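Elongation factor 1-gamma 1 (Saccharomyces cerevisiae, PDB 1NHY) contributes a subunit to the eukaryotic elongation factor 1 complex of protein synthesis, probably helping to anchor that complex to other cellular components through a protein whose N-terminal GST-like domain is described here. Local coordinates at residues W191-R196 with F208-K213. Residues are numbered along the deposited sequence; the frame is centred on the assembly and turned at random.
Sequences WFNTVR and FKFADK
Phe192, Phe208 and Phe210 form an aromatic cluster that ties helix 186-197 to the loop following it, within the helical, GST C-terminal part of this GST-like domain. The first torsion of Phe192, -172°, sets CG opposite the main-chain nitrogen and carries the ring toward the loop, where its edge meets both loop rings. Its CE2 lies 3.8 Å from CE2 of Phe208, and its CD2 3.6 Å from CZ of Phe210. Both pairings are oblique, with planes at 59° for Phe208 and 77° for Phe210. Phe173 of helix 160-175 touches all three phenylalanines, so the cluster spans two helices and the loop. Shortening Phe192 to alanine is likely to open a gap between the helix and the rings of Phe208 and Phe210, leaving both without their shared partner here.

Two polar side chains of the helix pack beside the cluster. OD1 of Asn193 and NH2 of Arg196 each come to 3.7 Å from CE2 of Phe210, at that ring's edge. The guanidinium stands almost perpendicular to the ring and turns one face to it.

Between these segments, then, the loop is held by ring contact and shape instead of directional bonds.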
ATOM      1  N   TRP A 191       0.036   9.947  11.331  1.00 56.66           N
ATOM      2  CA  TRP A 191      -0.631   8.761  10.812  1.00 55.31           C
ATOM      3  C   TRP A 191       0.342   7.798  10.139  1.00 55.16           C
ATOM      4  O   TRP A 191       0.378   6.604  10.452  1.00 55.11           O
ATOM      5  CB  TRP A 191      -1.708   9.205   9.800  1.00 54.84           C
ATOM      6  CG  TRP A 191      -2.287   8.100   8.909  1.00 54.20           C
ATOM      7  CD1 TRP A 191      -3.197   7.133   9.267  1.00 52.89           C
ATOM      8  CD2 TRP A 191      -1.911   7.809   7.549  1.00 52.50           C
ATOM      9  NE1 TRP A 191      -3.397   6.261   8.219  1.00 53.55           N
ATOM     10  CE2 TRP A 191      -2.625   6.648   7.155  1.00 51.60           C
ATOM     11  CE3 TRP A 191      -1.041   8.415   6.631  1.00 52.24           C
ATOM     12  CZ2 TRP A 191      -2.488   6.073   5.881  1.00 49.89           C
ATOM     13  CZ3 TRP A 191      -0.902   7.846   5.365  1.00 52.28           C
ATOM     14  CH2 TRP A 191      -1.628   6.682   5.001  1.00 51.12           C
ATOM     15  N   PHE A 192       1.124   8.324   9.212  1.00 53.57           N
ATOM     16  CA  PHE A 192       2.064   7.504   8.480  1.00 53.86           C
ATOM     17  C   PHE A 192       2.934   6.658   9.398  1.00 54.61           C
ATOM     18  O   PHE A 192       2.977   5.424   9.270  1.00 54.72           O
ATOM     19  CB  PHE A 192       2.938   8.387   7.586  1.00 53.84           C
ATOM     20  CG  PHE A 192       3.816   7.615   6.648  1.00 53.72           C
ATOM     21  CD1 PHE A 192       3.267   6.703   5.748  1.00 54.19           C
ATOM     22  CD2 PHE A 192       5.194   7.781   6.673  1.00 54.24           C
ATOM     23  CE1 PHE A 192       4.077   5.976   4.881  1.00 56.90           C
ATOM     24  CE2 PHE A 192       6.013   7.063   5.810  1.00 55.26           C
ATOM     25  CZ  PHE A 192       5.457   6.155   4.915  1.00 56.75           C
ATOM     26  N   ASN A 193       3.606   7.315  10.338  1.00 55.95           N
ATOM     27  CA  ASN A 193       4.506   6.620  11.260  1.00 56.71           C
ATOM     28  C   ASN A 193       3.797   5.569  12.104  1.00 56.13           C
ATOM     29  O   ASN A 193       4.324   4.480  12.344  1.00 56.19           O
ATOM     30  CB  ASN A 193       5.219   7.622  12.170  1.00 58.28           C
ATOM     31  CG  ASN A 193       5.904   8.747  11.388  1.00 60.19           C
ATOM     32  OD1 ASN A 193       6.526   8.507  10.357  1.00 62.79           O
ATOM     33  ND2 ASN A 193       5.798   9.972  11.883  1.00 58.63           N
ATOM     34  N   THR A 194       2.589   5.879  12.548  1.00 54.79           N
ATOM     35  CA  THR A 194       1.878   4.906  13.349  1.00 53.37           C
ATOM     36  C   THR A 194       1.563   3.675  12.521  1.00 52.64           C
ATOM     37  O   THR A 194       1.561   2.554  13.034  1.00 53.16           O
ATOM     38  CB  THR A 194       0.567   5.448  13.858  1.00 53.34           C
ATOM     39  OG1 THR A 194       0.744   6.800  14.284  1.00 53.70           O
ATOM     40  CG2 THR A 194       0.090   4.601  15.024  1.00 54.83           C
ATOM     41  N   VAL A 195       1.295   3.877  11.237  1.00 51.41           N
ATOM     42  CA  VAL A 195       0.956   2.741  10.425  1.00 50.43           C
ATOM     43  C   VAL A 195       2.171   1.908  10.077  1.00 49.92           C
ATOM     44  O   VAL A 195       2.082   0.682  10.057  1.00 48.16           O
ATOM     45  CB  VAL A 195       0.207   3.168   9.159  1.00 50.14           C
ATOM     46  CG1 VAL A 195      -0.286   1.934   8.418  1.00 48.16           C
ATOM     47  CG2 VAL A 195      -0.972   4.039   9.541  1.00 48.62           C
ATOM     48  N   ARG A 196       3.306   2.558   9.827  1.00 50.72           N
ATOM     49  CA  ARG A 196       4.538   1.833   9.474  1.00 52.26           C
ATOM     50  C   ARG A 196       5.016   0.980  10.635  1.00 53.65           C
ATOM     51  O   ARG A 196       5.580  -0.105  10.453  1.00 54.15           O
ATOM     52  CB  ARG A 196       5.666   2.795   9.138  1.00 51.39           C
ATOM     53  CG  ARG A 196       5.301   3.859   8.157  1.00 55.02           C
ATOM     54  CD  ARG A 196       6.504   4.714   7.800  1.00 57.20           C
ATOM     55  NE  ARG A 196       6.838   5.719   8.811  1.00 57.84           N
ATOM     56  CZ  ARG A 196       7.982   5.738   9.500  1.00 58.27           C
ATOM     57  NH1 ARG A 196       8.909   4.800   9.299  1.00 56.77           N
ATOM     58  NH2 ARG A 196       8.209   6.699  10.386  1.00 59.14           N
ATOM     59  N   PHE A 208      14.236   3.305   5.683  1.00 89.32           N
ATOM     60  CA  PHE A 208      13.354   4.179   4.931  1.00 89.40           C
ATOM     61  C   PHE A 208      13.940   5.589   4.868  1.00 89.09           C
ATOM     62  O   PHE A 208      14.230   6.183   5.901  1.00 89.01           O
ATOM     63  CB  PHE A 208      11.969   4.206   5.591  1.00 89.26           C
ATOM     64  CG  PHE A 208      11.024   5.188   4.968  1.00 88.73           C
ATOM     65  CD1 PHE A 208      10.603   5.025   3.659  1.00 88.15           C
ATOM     66  CD2 PHE A 208      10.601   6.309   5.675  1.00 88.71           C
ATOM     67  CE1 PHE A 208       9.775   5.966   3.058  1.00 88.69           C
ATOM     68  CE2 PHE A 208       9.775   7.258   5.084  1.00 88.72           C
ATOM     69  CZ  PHE A 208       9.361   7.087   3.772  1.00 89.50           C
ATOM     70  N   LYS A 209      14.110   6.122   3.663  1.00 89.11           N
ATOM     71  CA  LYS A 209      14.674   7.461   3.507  1.00 89.43           C
ATOM     72  C   LYS A 209      13.651   8.583   3.411  1.00 88.65           C
ATOM     73  O   LYS A 209      13.139   8.872   2.329  1.00 88.59           O
ATOM     74  CB  LYS A 209      15.582   7.532   2.262  1.00 91.40           C
ATOM     75  CG  LYS A 209      17.063   7.175   2.501  1.00 91.93           C
ATOM     76  CD  LYS A 209      17.957   7.499   1.283  1.00 92.49           C
ATOM     77  CE  LYS A 209      17.982   8.999   0.961  1.00 92.51           C
ATOM     78  NZ  LYS A 209      18.874   9.321  -0.196  1.00 92.01           N
ATOM     79  N   PHE A 210      13.366   9.229   4.535  1.00 88.50           N
ATOM     80  CA  PHE A 210      12.421  10.344   4.536  1.00 88.94           C
ATOM     81  C   PHE A 210      13.022  11.529   3.799  1.00 89.97           C
ATOM     82  O   PHE A 210      13.646  12.384   4.406  1.00 90.18           O
ATOM     83  CB  PHE A 210      12.104  10.788   5.957  1.00 87.51           C
ATOM     84  CG  PHE A 210      10.732  10.454   6.393  1.00 85.41           C
ATOM     85  CD1 PHE A 210       9.641  10.894   5.669  1.00 85.08           C
ATOM     86  CD2 PHE A 210      10.525   9.678   7.527  1.00 84.94           C
ATOM     87  CE1 PHE A 210       8.355  10.561   6.063  1.00 84.43           C
ATOM     88  CE2 PHE A 210       9.252   9.336   7.936  1.00 83.57           C
ATOM     89  CZ  PHE A 210       8.160   9.777   7.204  1.00 83.99           C
ATOM     90  N   ALA A 211      12.837  11.588   2.490  1.00 91.83           N
ATOM     91  CA  ALA A 211      13.382  12.688   1.707  1.00 94.26           C
ATOM     92  C   ALA A 211      12.990  14.047   2.285  1.00 96.15           C
ATOM     93  O   ALA A 211      11.905  14.204   2.845  1.00 97.32           O
ATOM     94  CB  ALA A 211      12.901  12.574   0.269  1.00 93.55           C
ATOM     95  N   ASP A 212      13.887  15.022   2.170  1.00 97.54           N
ATOM     96  CA  ASP A 212      13.623  16.388   2.646  1.00 98.30           C
ATOM     97  C   ASP A 212      13.921  17.315   1.466  1.00 97.79           C
ATOM     98  O   ASP A 212      13.810  18.544   1.552  1.00 97.41           O
ATOM     99  CB  ASP A 212      14.529  16.748   3.830  1.00 99.83           C
ATOM    100  CG  ASP A 212      15.967  17.051   3.406  1.00100.92           C
ATOM    101  OD1 ASP A 212      16.211  18.126   2.807  1.00101.75           O
ATOM    102  OD2 ASP A 212      16.857  16.211   3.668  1.00100.73           O
ATOM    103  N   LYS A 213      14.292  16.682   0.356  1.00 97.27           N
ATOM    104  CA  LYS A 213      14.642  17.356  -0.885  1.00 96.62           C
ATOM    105  C   LYS A 213      13.663  16.935  -1.991  1.00 96.21           C
ATOM    106  O   LYS A 213      13.902  15.944  -2.699  1.00 95.77           O
ATOM    107  CB  LYS A 213      16.061  16.940  -1.288  1.00 97.16           C
ATOM    108  CG  LYS A 213      16.989  16.631  -0.102  1.00 96.65           C
ATOM    109  CD  LYS A 213      17.855  15.395  -0.364  1.00 94.93           C
ATOM    110  CE  LYS A 213      17.031  14.117  -0.423  1.00 93.12           C
ATOM    111  NZ  LYS A 213      16.481  13.719   0.902  1.00 90.51           N
TER